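Local coordinates for protein enoyl-CoA hydratase (Bacillus halodurans, PDB 3LKE) that probably catalyses the reversible addition of water to the double bond of enoyl-CoA thioesters, as related crotonase-fold hydratases do, at residues T18-E23 with S56-Y61; H50-Q55 with S100-V105; C93-F98 with E225-Q230; Y111-G116 with K133-F138; H139-S144 with K249-L254. All coordinates share one frame; numbering follows the deposited sequence.

Interaction 1: residues T18-E23 with S56-Y61; sequences TLDYPE and SKHRAY
Leu19 and Ser56 make a parallel beta bridge where strands 14-19 and 51-56 run out, and Lys57 N donates to Leu19 O at 3.2 Å. Packing is tightest beside this bridge: CG2 of Thr18 meets Lys57 CB at 3.5 Å, closer than two carbons usually come. Just past the strand end, Asp20 and His58 cross at about a right angle. His58 NE2 donates to Asp20 OD1 (2.6 Å), meeting the oxygen on its anti side and from well out of the carboxylate plane. Pro22 CG lies 3.4 Å from the same NE2, while Tyr61 OH sits above one face of the imidazole, near its rim, and 3.2 Å from Pro22 CA. The outer side is looser: Lys57, its chain turned at chi3 (-64°), holds NZ 3.6 Å from Asp20 OD2 in a salt bridge, and a water spans the two. With an alanine here instead of Asp20, His58 NE2 and the Lys57 ammonium would probably lose their shared acidic mate. His7, from strand 6-10, donates to Asp20 OD2, and Asn109, just after strand 103-108, holds His58 O.

Interaction 2: residues H50-Q55 with S100-V105; sequences HSIILQ and SPKVTV
Two parallel neighbours in the large sheet of the crotonase fold meet here, with Ser51 paired to Val103, Ile52 to Thr104 and Ile53 to Val105. The strand axes are 4.6 Å apart and 12° from parallel. His50 O accepts from Val103 N, Ile52 uses both its N (to Val103 O, 2.8 Å) and its O (from Val105 N, 3.0 Å), and Leu54 N donates to Val105 O. CA-H...O contacts fill in between, the shortest from Ser51 CA to Val103 O. On the face shared by Ser51, Ile53, Val103 and Val105, the side chains of Ile53 and Val105 lie alongside and point the same way; the turn of Ile53 at chi2 (-65°) brings CD1 to 3.5 Å from Val105 CB. On the other face Ile52 CD1 reaches back over the loop before strand 103-108, 3.8 Å from Ser100 OG and 3.9 Å from Lys102 CG. Ser100 OG accepts from Lys102 N in an ST turn and also bonds Asn44, while Lys102 NZ is held by the carbonyls of Glu46 and Ile49. The imidazole edge of His50 bonds Ser51 OG in plane (ND1 to OG, 2.8 Å). Helix 190-205 packs on the Val103 and Val105 face through Tyr200, helix 30-45 lies against Ile52 and Leu54, and strands 14-19 and 125-129 continue the sheet.

Interaction 3: residues C93-F98 with E225-Q230; sequences CVLEIF and EELKQQ
The Phe98 ring takes the CD2 methyl of Leu227 over one face, a CH-pi contact with CD2 4.0 Å from the ring centroid and 27° off the ring normal. The methyl sits toward the root of the ring, its nearest ring atom being CG of Phe98 at 3.6 Å. Lys220 makes a cation-pi contact with the same ring, and a glycerol, probably from the crystallisation liquor, lies about 3 Å from the Phe98 side chain. The other flat pair runs along helix 223-241: Gln229 NE2 donates in its amide plane to the anti lone pair of Glu225 OE2 (3.0 Å), while Lys228 NZ forms a salt bridge with Glu225 OE1. Leu227 CD2 is shared, since it also touches Leu95 CD1 at 3.9 Å and Val94 CG1 at 4.3 Å. Leu95 and Leu227 lie alongside each other, their tips heading opposite ways. Leu95 CD2 rests on the aliphatic root of Lys228, 4.0 Å from its CB. Phe152 of helix 149-157 touches both Val94 and Leu227. With axes 10.4 Å apart and directions 174° opposed, this is an antiparallel helix pair joined by apolar side chains, laying one of the C-terminal helices of the crotonase fold on a helix of its core.

Interaction 4: residues Y111-G116 with K133-F138; sequences YAYGGG and KFLENF
Backbone bonds come first: Ala112 N donates to Lys133 O (2.9 Å) and Gly114 N to Leu135 O (2.8 Å), pairing strands 111-113 and 133-135 in parallel. The strand axes are 4.8 Å apart and 8° from parallel. CA-H...O contacts run beside these bonds, from Tyr111 CA to Lys133 O at 3.3 Å and from Phe134 CA to Ala112 O at 3.4 Å. The pair belongs to a small sheet, separate from the large one, in which strand 133-135 lies between 111-113 and the antiparallel strand 172-173. Gly114, with positive phi (44°), follows strand 111-113 and takes the N-cap position of helix 115-118. In crotonase-fold enzymes the glycine-rich turn at this point supplies a backbone N-H to the oxyanion hole, and it probably does so here. Apolar contacts divide by face. Tyr113 and Leu135 share one: Tyr113 CD1 is 3.6 Å from Leu135 CB, and Leu135 CD2 lies over a face of the tyrosine ring. Ala112 and Phe134 share the other, Ala112 CB lying 4.3 Å from Phe134 CD1, and Phe117 meets Phe134 edge to face. Within 111-116, Tyr113 OH stands 3.6 Å above the plane of the Tyr111 ring, toward its rim. Among side chains, Glu136 bends back so that OE1 comes near Gly114 CA, a loose touch; its hydrogen bond is with Asn118 ND2.

Interaction 5: residues H139-S144 with K249-L254; sequences HKMGIS and KRLEAL
Arg250 reaches across to the end of helix 138-141, its chain stretched out from CG to NE, and lays its shaft along the last carbonyls: CD is 3.4 Å from Met141 O and 3.9 Å from Gly142 CA. Its NH1 donates to Lys140 O at 3.1 Å. The approach is from above the carbonyl plane, 55° out of it, with an N-H...O angle of 148°, a bent bond. The helix end it meets closes in a Schellman motif: Gly142, with positive phi, is the C-prime residue, its N bonding His139 O while Ile143 N bonds Phe138 O. A side chain on Gly142 would run into Arg250 CD, so the glycine lets the arginine lie close. The positive guanidinium probably also suits the negative end of the helix dipole. Met141 leaves the backbone on another side; its CG meets Leu254 CD1 at 3.8 Å, the side chains crossing at about a right angle, and a turn at chi3 (66°) sets its CE against Leu251 CD2 at 4.1 Å. Leu71 of helix 68-76 touches both Met141 and Leu251. A leucine in place of Arg250 would probably leave Lys140 O without this donor and Glu246, its salt-bridge partner, without a mate. Arg250 NH1 donates to Glu206 O of the second subunit, and His139 NE2 bonds Ala203 O of that subunit.

Interaction 2 is fully buried and held by a ladder of backbone bonds; interaction 1 continues the same sheet, linked to it by Leu19 N to Gln55 O, but keeps a single backbone bond between its segments and adds charged and imidazole side chains where the strands end at the surface. Interaction 3 packs near interaction 2, Thr104 lying against Ile97 O, yet joins two helices by apolar contact alone. Interaction 4 repeats parallel pairing in the small sheet and touches interaction 1 through Tyr61 and Tyr111. Interaction 5 follows directly on interaction 4 along the chain and is the farthest from the chain centre, its own centre about 21 Å away, where an arginine reaches a helix end beside another subunit.

Interaction 1: residues T18-E23 with S56-Y61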
# COMPACT_ATOMS: atom_id res chain seq x y z
N THR A 18 3.98 30.19 8.55
CA THR A 18 4.91 30.66 7.54
C THR A 18 6.36 30.59 8.00
O THR A 18 6.73 31.16 9.03
CB THR A 18 4.59 32.13 7.14
OG1 THR A 18 3.23 32.21 6.72
CG2 THR A 18 5.49 32.59 6.00
N LEU A 19 7.18 29.87 7.24
CA LEU A 19 8.60 29.78 7.54
C LEU A 19 9.29 31.04 7.04
O LEU A 19 9.10 31.45 5.90
CB LEU A 19 9.22 28.56 6.85
CG LEU A 19 8.52 27.22 7.08
CD1 LEU A 19 9.26 26.13 6.33
CD2 LEU A 19 8.43 26.90 8.56
N ASP A 20 10.10 31.63 7.91
CA ASP A 20 10.75 32.90 7.63
C ASP A 20 12.14 32.91 8.28
O ASP A 20 12.34 33.51 9.34
CB ASP A 20 9.88 34.04 8.15
CG ASP A 20 10.36 35.41 7.68
OD1 ASP A 20 11.34 35.46 6.91
OD2 ASP A 20 9.75 36.42 8.09
N TYR A 21 13.09 32.25 7.63
CA TYR A 21 14.43 32.05 8.19
C TYR A 21 15.44 32.24 7.08
O TYR A 21 16.14 31.32 6.72
CB TYR A 21 14.53 30.63 8.75
CG TYR A 21 15.68 30.34 9.70
CD1 TYR A 21 16.60 31.31 10.07
CD2 TYR A 21 15.83 29.06 10.25
CE1 TYR A 21 17.64 31.03 10.95
CE2 TYR A 21 16.86 28.77 11.13
CZ TYR A 21 17.77 29.75 11.48
OH TYR A 21 18.80 29.45 12.36
N PRO A 22 15.52 33.47 6.53
CA PRO A 22 16.28 33.67 5.30
C PRO A 22 17.76 33.37 5.45
O PRO A 22 18.39 32.93 4.49
CB PRO A 22 16.10 35.17 5.00
CG PRO A 22 15.03 35.66 5.91
CD PRO A 22 14.92 34.70 7.06
N GLU A 23 18.32 33.63 6.62
CA GLU A 23 19.74 33.38 6.85
C GLU A 23 20.10 31.96 6.43
O GLU A 23 21.09 31.74 5.73
CB GLU A 23 20.09 33.56 8.32
CG GLU A 23 21.50 33.11 8.66
CD GLU A 23 21.81 33.16 10.14
OE1 GLU A 23 20.87 33.33 10.95
OE2 GLU A 23 23.00 33.03 10.49
N SER A 56 6.06 29.08 2.86
CA SER A 56 7.29 29.86 2.98
C SER A 56 7.01 31.26 2.47
O SER A 56 6.30 31.44 1.48
CB SER A 56 8.41 29.25 2.13
OG SER A 56 9.54 30.12 2.11
N LYS A 57 7.58 32.25 3.15
CA LYS A 57 7.40 33.64 2.75
C LYS A 57 8.42 34.06 1.70
O LYS A 57 8.38 35.18 1.19
CB LYS A 57 7.52 34.57 3.96
CG LYS A 57 7.24 36.03 3.62
CD LYS A 57 7.85 36.99 4.63
CE LYS A 57 7.22 36.82 6.00
NZ LYS A 57 6.99 38.17 6.60
N HIS A 58 9.34 33.16 1.37
CA HIS A 58 10.43 33.50 0.47
C HIS A 58 10.32 32.82 -0.88
O HIS A 58 10.25 31.58 -0.98
CB HIS A 58 11.78 33.26 1.14
CG HIS A 58 11.94 34.00 2.43
ND1 HIS A 58 12.21 35.35 2.48
CD2 HIS A 58 11.85 33.59 3.71
CE1 HIS A 58 12.27 35.74 3.74
NE2 HIS A 58 12.06 34.69 4.51
N ARG A 59 10.31 33.64 -1.91
CA ARG A 59 10.09 33.20 -3.28
C ARG A 59 11.04 32.08 -3.70
O ARG A 59 10.62 31.10 -4.33
CB ARG A 59 10.21 34.40 -4.23
CG ARG A 59 9.98 34.08 -5.70
CD ARG A 59 9.84 35.36 -6.52
NE ARG A 59 8.75 36.20 -6.01
CZ ARG A 59 8.91 37.36 -5.39
NH1 ARG A 59 10.13 37.86 -5.21
NH2 ARG A 59 7.85 38.04 -4.97
N ALA A 60 12.32 32.20 -3.34
CA ALA A 60 13.35 31.32 -3.90
C ALA A 60 13.31 29.88 -3.40
O ALA A 60 13.75 28.97 -4.09
CB ALA A 60 14.74 31.91 -3.68
N TYR A 61 12.79 29.65 -2.20
CA TYR A 61 12.90 28.32 -1.59
C TYR A 61 11.74 28.02 -0.66
O TYR A 61 11.20 28.92 -0.02
CB TYR A 61 14.21 28.23 -0.80
CG TYR A 61 14.47 29.45 0.05
CD1 TYR A 61 13.95 29.56 1.35
CD2 TYR A 61 15.22 30.51 -0.44
CE1 TYR A 61 14.19 30.68 2.13
CE2 TYR A 61 15.46 31.63 0.33
CZ TYR A 61 14.95 31.72 1.61
OH TYR A 61 15.19 32.85 2.36
O HOH W 1 9.42 39.22 7.98

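Interaction 2: residues H50-Q55 with S100-V105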
# COMPACT_ATOMS: atom_id res chain seq x y z
N HIS A 50 -10.47 24.98 10.77
CA HIS A 50 -10.68 23.68 10.13
C HIS A 50 -9.43 23.21 9.39
O HIS A 50 -9.32 22.03 9.03
CB HIS A 50 -11.86 23.75 9.16
CG HIS A 50 -11.84 24.95 8.26
ND1 HIS A 50 -10.92 25.11 7.25
CD2 HIS A 50 -12.64 26.05 8.23
CE1 HIS A 50 -11.15 26.25 6.63
NE2 HIS A 50 -12.19 26.84 7.20
N SER A 51 -8.48 24.12 9.18
CA SER A 51 -7.31 23.82 8.37
C SER A 51 -6.05 24.48 8.92
O SER A 51 -6.11 25.49 9.64
CB SER A 51 -7.52 24.29 6.93
OG SER A 51 -8.68 23.72 6.36
N ILE A 52 -4.91 23.90 8.56
CA ILE A 52 -3.61 24.46 8.85
C ILE A 52 -2.81 24.42 7.56
O ILE A 52 -2.66 23.37 6.94
CB ILE A 52 -2.87 23.66 9.93
CG1 ILE A 52 -3.61 23.77 11.26
CG2 ILE A 52 -1.45 24.17 10.09
CD1 ILE A 52 -3.05 22.89 12.34
N ILE A 53 -2.31 25.58 7.14
CA ILE A 53 -1.55 25.72 5.91
C ILE A 53 -0.09 26.02 6.24
O ILE A 53 0.19 26.98 6.97
CB ILE A 53 -2.09 26.90 5.06
CG1 ILE A 53 -3.57 26.68 4.72
CG2 ILE A 53 -1.27 27.06 3.78
CD1 ILE A 53 -3.81 25.48 3.84
N LEU A 54 0.84 25.22 5.71
CA LEU A 54 2.27 25.46 5.94
C LEU A 54 2.87 26.02 4.66
O LEU A 54 2.62 25.49 3.58
CB LEU A 54 2.98 24.17 6.36
CG LEU A 54 2.55 23.64 7.73
CD1 LEU A 54 1.94 22.25 7.56
CD2 LEU A 54 3.71 23.60 8.69
N GLN A 55 3.64 27.10 4.78
CA GLN A 55 4.15 27.79 3.60
C GLN A 55 5.45 28.53 3.91
O GLN A 55 5.86 28.60 5.06
CB GLN A 55 3.10 28.79 3.08
CG GLN A 55 2.73 29.86 4.09
CD GLN A 55 1.57 30.74 3.59
OE1 GLN A 55 0.95 30.46 2.56
NE2 GLN A 55 1.28 31.80 4.33
N SER A 100 -2.57 15.91 13.53
CA SER A 100 -3.46 17.07 13.56
C SER A 100 -4.89 16.67 13.21
O SER A 100 -5.11 15.91 12.28
CB SER A 100 -3.00 18.14 12.58
OG SER A 100 -3.92 19.23 12.55
N PRO A 101 -5.87 17.18 13.97
CA PRO A 101 -7.30 17.00 13.65
C PRO A 101 -7.79 17.92 12.53
O PRO A 101 -8.88 17.73 11.99
CB PRO A 101 -7.99 17.38 14.97
CG PRO A 101 -7.07 18.40 15.58
CD PRO A 101 -5.67 17.94 15.22
N LYS A 102 -6.97 18.91 12.18
CA LYS A 102 -7.31 19.87 11.14
C LYS A 102 -6.83 19.36 9.79
O LYS A 102 -5.91 18.54 9.73
CB LYS A 102 -6.64 21.22 11.41
CG LYS A 102 -6.70 21.65 12.86
CD LYS A 102 -8.14 21.82 13.30
CE LYS A 102 -8.23 22.30 14.74
NZ LYS A 102 -9.64 22.58 15.11
N VAL A 103 -7.44 19.84 8.71
CA VAL A 103 -6.93 19.51 7.39
C VAL A 103 -5.59 20.22 7.24
O VAL A 103 -5.50 21.44 7.45
CB VAL A 103 -7.87 19.94 6.26
CG1 VAL A 103 -7.20 19.70 4.92
CG2 VAL A 103 -9.22 19.21 6.34
N THR A 104 -4.56 19.47 6.88
CA THR A 104 -3.21 20.03 6.79
C THR A 104 -2.72 20.08 5.34
O THR A 104 -2.81 19.09 4.60
CB THR A 104 -2.24 19.21 7.67
OG1 THR A 104 -2.30 17.84 7.27
CG2 THR A 104 -2.62 19.34 9.12
N VAL A 105 -2.23 21.24 4.92
CA VAL A 105 -1.78 21.43 3.55
C VAL A 105 -0.42 22.12 3.55
O VAL A 105 -0.23 23.12 4.24
CB VAL A 105 -2.77 22.31 2.77
CG1 VAL A 105 -2.32 22.48 1.32
CG2 VAL A 105 -4.17 21.73 2.84

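Interaction 3: residues C93-F98 with E225-Q230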
# COMPACT_ATOMS: atom_id res chain seq x y z
N CYS A 93 7.58 17.83 15.50
CA CYS A 93 6.89 18.55 14.44
C CYS A 93 6.21 17.57 13.48
O CYS A 93 5.04 17.73 13.15
CB CYS A 93 7.86 19.42 13.65
SG CYS A 93 8.48 20.83 14.59
N VAL A 94 6.94 16.56 13.04
CA VAL A 94 6.36 15.58 12.10
C VAL A 94 5.14 14.87 12.69
O VAL A 94 4.10 14.74 12.04
CB VAL A 94 7.40 14.52 11.65
CG1 VAL A 94 6.72 13.43 10.82
CG2 VAL A 94 8.53 15.18 10.86
N LEU A 95 5.27 14.42 13.93
CA LEU A 95 4.22 13.64 14.57
C LEU A 95 2.98 14.51 14.82
O LEU A 95 1.86 14.08 14.61
CB LEU A 95 4.75 13.04 15.88
CG LEU A 95 3.88 11.98 16.56
CD1 LEU A 95 3.54 10.87 15.58
CD2 LEU A 95 4.62 11.44 17.79
N GLU A 96 3.21 15.75 15.24
CA GLU A 96 2.13 16.71 15.52
C GLU A 96 1.38 17.18 14.28
O GLU A 96 0.19 17.48 14.34
CB GLU A 96 2.68 17.91 16.30
CG GLU A 96 3.35 17.52 17.58
CD GLU A 96 2.46 17.71 18.79
OE1 GLU A 96 1.27 18.05 18.61
OE2 GLU A 96 2.97 17.52 19.91
N ILE A 97 2.07 17.24 13.15
CA ILE A 97 1.37 17.48 11.89
C ILE A 97 0.53 16.25 11.58
O ILE A 97 -0.66 16.36 11.35
CB ILE A 97 2.35 17.72 10.73
CG1 ILE A 97 3.12 19.02 10.97
CG2 ILE A 97 1.61 17.79 9.39
CD1 ILE A 97 4.26 19.24 10.00
N PHE A 98 1.17 15.09 11.61
CA PHE A 98 0.49 13.85 11.27
C PHE A 98 -0.78 13.62 12.08
O PHE A 98 -1.79 13.16 11.55
CB PHE A 98 1.42 12.66 11.47
CG PHE A 98 0.88 11.38 10.91
CD1 PHE A 98 0.93 11.12 9.54
CD2 PHE A 98 0.32 10.42 11.74
CE1 PHE A 98 0.43 9.93 9.03
CE2 PHE A 98 -0.18 9.22 11.22
CZ PHE A 98 -0.12 8.98 9.87
N GLU A 225 0.92 5.61 16.10
CA GLU A 225 1.78 4.89 17.03
C GLU A 225 2.97 4.29 16.29
O GLU A 225 4.11 4.32 16.77
CB GLU A 225 1.00 3.79 17.76
CG GLU A 225 1.85 2.97 18.71
CD GLU A 225 2.53 3.83 19.76
OE1 GLU A 225 1.87 4.76 20.29
OE2 GLU A 225 3.71 3.57 20.06
N GLU A 226 2.69 3.75 15.11
CA GLU A 226 3.73 3.20 14.26
C GLU A 226 4.74 4.25 13.82
O GLU A 226 5.94 3.97 13.78
CB GLU A 226 3.10 2.51 13.05
CG GLU A 226 2.18 1.39 13.45
CD GLU A 226 2.84 0.43 14.43
OE1 GLU A 226 3.86 -0.19 14.06
OE2 GLU A 226 2.33 0.31 15.57
N LEU A 227 4.26 5.43 13.47
CA LEU A 227 5.14 6.53 13.08
C LEU A 227 6.00 6.93 14.28
O LEU A 227 7.22 7.14 14.16
CB LEU A 227 4.31 7.73 12.59
CG LEU A 227 5.09 9.03 12.34
CD1 LEU A 227 6.27 8.78 11.39
CD2 LEU A 227 4.15 10.10 11.80
N LYS A 228 5.37 7.03 15.44
CA LYS A 228 6.10 7.45 16.63
C LYS A 228 7.26 6.50 16.88
O LYS A 228 8.40 6.94 17.11
CB LYS A 228 5.19 7.52 17.85
CG LYS A 228 5.95 7.83 19.14
CD LYS A 228 5.01 8.13 20.31
CE LYS A 228 4.41 6.87 20.90
NZ LYS A 228 3.67 7.17 22.17
N GLN A 229 6.98 5.21 16.81
CA GLN A 229 8.03 4.21 17.01
C GLN A 229 9.11 4.28 15.94
O GLN A 229 10.29 4.10 16.23
CB GLN A 229 7.44 2.81 17.08
CG GLN A 229 6.47 2.60 18.22
CD GLN A 229 5.93 1.19 18.24
OE1 GLN A 229 6.53 0.27 17.68
NE2 GLN A 229 4.78 1.01 18.90
N GLN A 230 8.71 4.55 14.70
CA GLN A 230 9.67 4.61 13.62
C GLN A 230 10.60 5.83 13.79
O GLN A 230 11.79 5.76 13.51
CB GLN A 230 8.97 4.64 12.26
CG GLN A 230 9.93 4.53 11.10
CD GLN A 230 9.58 3.42 10.14
OE1 GLN A 230 8.76 2.55 10.44
NE2 GLN A 230 10.20 3.43 8.97

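Interaction 4: residues Y111-G116 with K133-F138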
# COMPACT_ATOMS: atom_id res chain seq x y z
N TYR A 111 12.45 25.42 -3.85
CA TYR A 111 13.09 24.12 -3.61
C TYR A 111 12.84 23.60 -2.20
O TYR A 111 12.64 24.37 -1.26
CB TYR A 111 14.58 24.10 -4.00
CG TYR A 111 15.48 25.06 -3.26
CD1 TYR A 111 15.90 24.79 -1.97
CD2 TYR A 111 15.93 26.22 -3.88
CE1 TYR A 111 16.74 25.65 -1.30
CE2 TYR A 111 16.77 27.09 -3.22
CZ TYR A 111 17.17 26.80 -1.93
OH TYR A 111 18.01 27.66 -1.24
N ALA A 112 12.83 22.28 -2.07
CA ALA A 112 12.59 21.62 -0.80
C ALA A 112 13.50 20.41 -0.77
O ALA A 112 13.27 19.42 -1.49
CB ALA A 112 11.13 21.19 -0.67
N TYR A 113 14.56 20.51 0.03
CA TYR A 113 15.58 19.47 0.09
C TYR A 113 15.46 18.65 1.36
O TYR A 113 15.21 19.18 2.45
CB TYR A 113 16.98 20.09 0.09
CG TYR A 113 17.31 20.91 -1.13
CD1 TYR A 113 16.71 20.65 -2.36
CD2 TYR A 113 18.26 21.91 -1.07
CE1 TYR A 113 17.02 21.39 -3.47
CE2 TYR A 113 18.58 22.66 -2.17
CZ TYR A 113 17.96 22.39 -3.38
OH TYR A 113 18.29 23.14 -4.48
N GLY A 114 15.73 17.35 1.22
CA GLY A 114 15.72 16.44 2.34
C GLY A 114 14.53 16.67 3.25
O GLY A 114 13.39 16.78 2.80
N GLY A 115 14.81 16.75 4.55
CA GLY A 115 13.76 16.90 5.53
C GLY A 115 12.97 18.18 5.35
O GLY A 115 11.86 18.30 5.87
N GLY A 116 13.54 19.15 4.64
CA GLY A 116 12.80 20.36 4.29
C GLY A 116 11.54 20.04 3.51
O GLY A 116 10.51 20.75 3.59
N LYS A 133 11.70 22.33 -6.87
CA LYS A 133 12.66 21.24 -7.08
C LYS A 133 12.84 20.50 -5.76
O LYS A 133 12.66 21.08 -4.69
CB LYS A 133 14.00 21.78 -7.57
CG LYS A 133 14.02 22.24 -9.02
CD LYS A 133 14.03 21.06 -9.98
CE LYS A 133 14.32 21.49 -11.41
NZ LYS A 133 13.27 22.40 -11.95
N PHE A 134 13.23 19.23 -5.86
CA PHE A 134 13.26 18.32 -4.72
C PHE A 134 14.54 17.49 -4.74
O PHE A 134 15.09 17.24 -5.81
CB PHE A 134 12.05 17.38 -4.80
CG PHE A 134 10.73 18.10 -4.83
CD1 PHE A 134 10.05 18.35 -3.65
CD2 PHE A 134 10.18 18.51 -6.03
CE1 PHE A 134 8.83 19.01 -3.67
CE2 PHE A 134 8.96 19.17 -6.05
CZ PHE A 134 8.29 19.42 -4.86
N LEU A 135 14.99 17.08 -3.57
CA LEU A 135 16.23 16.31 -3.45
C LEU A 135 16.21 15.41 -2.21
O LEU A 135 15.80 15.83 -1.14
CB LEU A 135 17.43 17.27 -3.38
CG LEU A 135 18.83 16.65 -3.27
CD1 LEU A 135 19.17 15.86 -4.52
CD2 LEU A 135 19.88 17.75 -3.02
N GLU A 136 16.64 14.16 -2.39
CA GLU A 136 16.83 13.22 -1.29
C GLU A 136 18.27 12.74 -1.41
O GLU A 136 18.58 11.94 -2.29
CB GLU A 136 15.88 12.04 -1.42
CG GLU A 136 14.43 12.45 -1.58
CD GLU A 136 13.81 12.87 -0.27
OE1 GLU A 136 14.50 12.83 0.77
OE2 GLU A 136 12.61 13.22 -0.28
N ASN A 137 19.15 13.24 -0.55
CA ASN A 137 20.58 13.06 -0.79
C ASN A 137 21.28 12.20 0.26
O ASN A 137 22.50 12.27 0.40
CB ASN A 137 21.27 14.41 -0.90
CG ASN A 137 22.52 14.36 -1.75
OD1 ASN A 137 22.60 13.59 -2.71
ND2 ASN A 137 23.49 15.20 -1.41
N PHE A 138 20.50 11.41 0.98
CA PHE A 138 21.03 10.60 2.07
C PHE A 138 22.13 9.64 1.61
O PHE A 138 23.10 9.41 2.34
CB PHE A 138 19.92 9.77 2.73
CG PHE A 138 18.76 10.59 3.24
CD1 PHE A 138 18.85 11.27 4.44
CD2 PHE A 138 17.57 10.64 2.53
CE1 PHE A 138 17.79 12.01 4.92
CE2 PHE A 138 16.49 11.40 3.00
CZ PHE A 138 16.60 12.07 4.20

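Interaction 5: residues H139-S144 with K249-L254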
# COMPACT_ATOMS: atom_id res chain seq x y z
N HIS A 139 21.98 9.07 0.42
CA HIS A 139 22.90 8.02 -0.07
C HIS A 139 24.34 8.55 -0.17
O HIS A 139 25.28 7.94 0.34
CB HIS A 139 22.43 7.50 -1.43
CG HIS A 139 23.24 6.35 -1.96
ND1 HIS A 139 23.22 5.09 -1.40
CD2 HIS A 139 24.06 6.26 -3.04
CE1 HIS A 139 24.00 4.28 -2.09
NE2 HIS A 139 24.52 4.97 -3.10
N LYS A 140 24.50 9.70 -0.82
CA LYS A 140 25.82 10.29 -0.97
C LYS A 140 26.34 10.83 0.36
O LYS A 140 27.56 10.84 0.59
CB LYS A 140 25.81 11.39 -2.04
CG LYS A 140 25.50 10.88 -3.44
CD LYS A 140 25.43 12.02 -4.45
CE LYS A 140 25.11 11.50 -5.85
NZ LYS A 140 23.74 10.90 -5.95
N MET A 141 25.44 11.25 1.24
CA MET A 141 25.82 11.78 2.56
C MET A 141 26.30 10.66 3.49
O MET A 141 27.03 10.89 4.46
CB MET A 141 24.66 12.57 3.21
CG MET A 141 24.10 13.75 2.39
SD MET A 141 22.52 14.42 3.03
CE MET A 141 23.09 15.07 4.58
N GLY A 142 25.91 9.42 3.20
CA GLY A 142 26.26 8.31 4.05
C GLY A 142 25.43 8.26 5.32
O GLY A 142 25.86 7.71 6.34
N ILE A 143 24.23 8.83 5.28
CA ILE A 143 23.33 8.73 6.42
C ILE A 143 22.02 8.01 6.08
O ILE A 143 21.72 7.75 4.92
CB ILE A 143 23.02 10.10 7.01
CG1 ILE A 143 22.32 10.97 5.97
CG2 ILE A 143 24.32 10.75 7.50
CD1 ILE A 143 21.69 12.21 6.58
N SER A 144 21.26 7.67 7.13
CA SER A 144 19.96 7.02 6.96
C SER A 144 18.86 8.07 6.91
O SER A 144 19.07 9.21 7.33
CB SER A 144 19.71 6.04 8.10
OG SER A 144 20.09 6.62 9.34
N LYS A 249 33.67 12.77 7.49
CA LYS A 249 34.45 12.91 6.27
C LYS A 249 33.57 13.31 5.10
O LYS A 249 33.92 14.19 4.31
CB LYS A 249 35.20 11.61 5.96
CG LYS A 249 36.07 11.67 4.72
CD LYS A 249 36.52 10.28 4.30
CE LYS A 249 37.64 10.36 3.27
NZ LYS A 249 37.31 11.31 2.18
N ARG A 250 32.41 12.66 4.98
CA ARG A 250 31.53 12.92 3.85
C ARG A 250 30.93 14.32 3.93
O ARG A 250 30.93 15.06 2.95
CB ARG A 250 30.42 11.86 3.76
CG ARG A 250 30.89 10.58 3.09
CD ARG A 250 29.84 9.47 3.10
NE ARG A 250 30.39 8.24 2.54
CZ ARG A 250 29.95 7.63 1.45
NH1 ARG A 250 28.90 8.09 0.78
NH2 ARG A 250 30.55 6.53 1.03
N LEU A 251 30.41 14.68 5.10
CA LEU A 251 29.85 16.00 5.30
C LEU A 251 30.91 17.07 5.06
O LEU A 251 30.61 18.14 4.51
CB LEU A 251 29.28 16.14 6.71
CG LEU A 251 28.03 15.32 7.02
CD1 LEU A 251 27.62 15.49 8.47
CD2 LEU A 251 26.88 15.70 6.08
N GLU A 252 32.14 16.78 5.47
CA GLU A 252 33.25 17.73 5.32
C GLU A 252 33.52 18.02 3.85
O GLU A 252 33.87 19.15 3.50
CB GLU A 252 34.52 17.20 5.99
CG GLU A 252 34.68 17.63 7.44
CD GLU A 252 35.77 16.87 8.16
OE1 GLU A 252 36.22 15.83 7.63
OE2 GLU A 252 36.18 17.30 9.26
N ALA A 253 33.36 17.02 3.01
CA ALA A 253 33.63 17.18 1.58
C ALA A 253 32.49 17.92 0.88
O ALA A 253 32.73 18.81 0.06
CB ALA A 253 33.87 15.82 0.93
N LEU A 254 31.26 17.57 1.22
CA LEU A 254 30.09 18.21 0.63
C LEU A 254 30.08 19.71 0.94
O LEU A 254 29.41 20.48 0.24
CB LEU A 254 28.80 17.55 1.14
CG LEU A 254 28.61 16.09 0.74
CD1 LEU A 254 27.40 15.48 1.44
CD2 LEU A 254 28.47 15.97 -0.77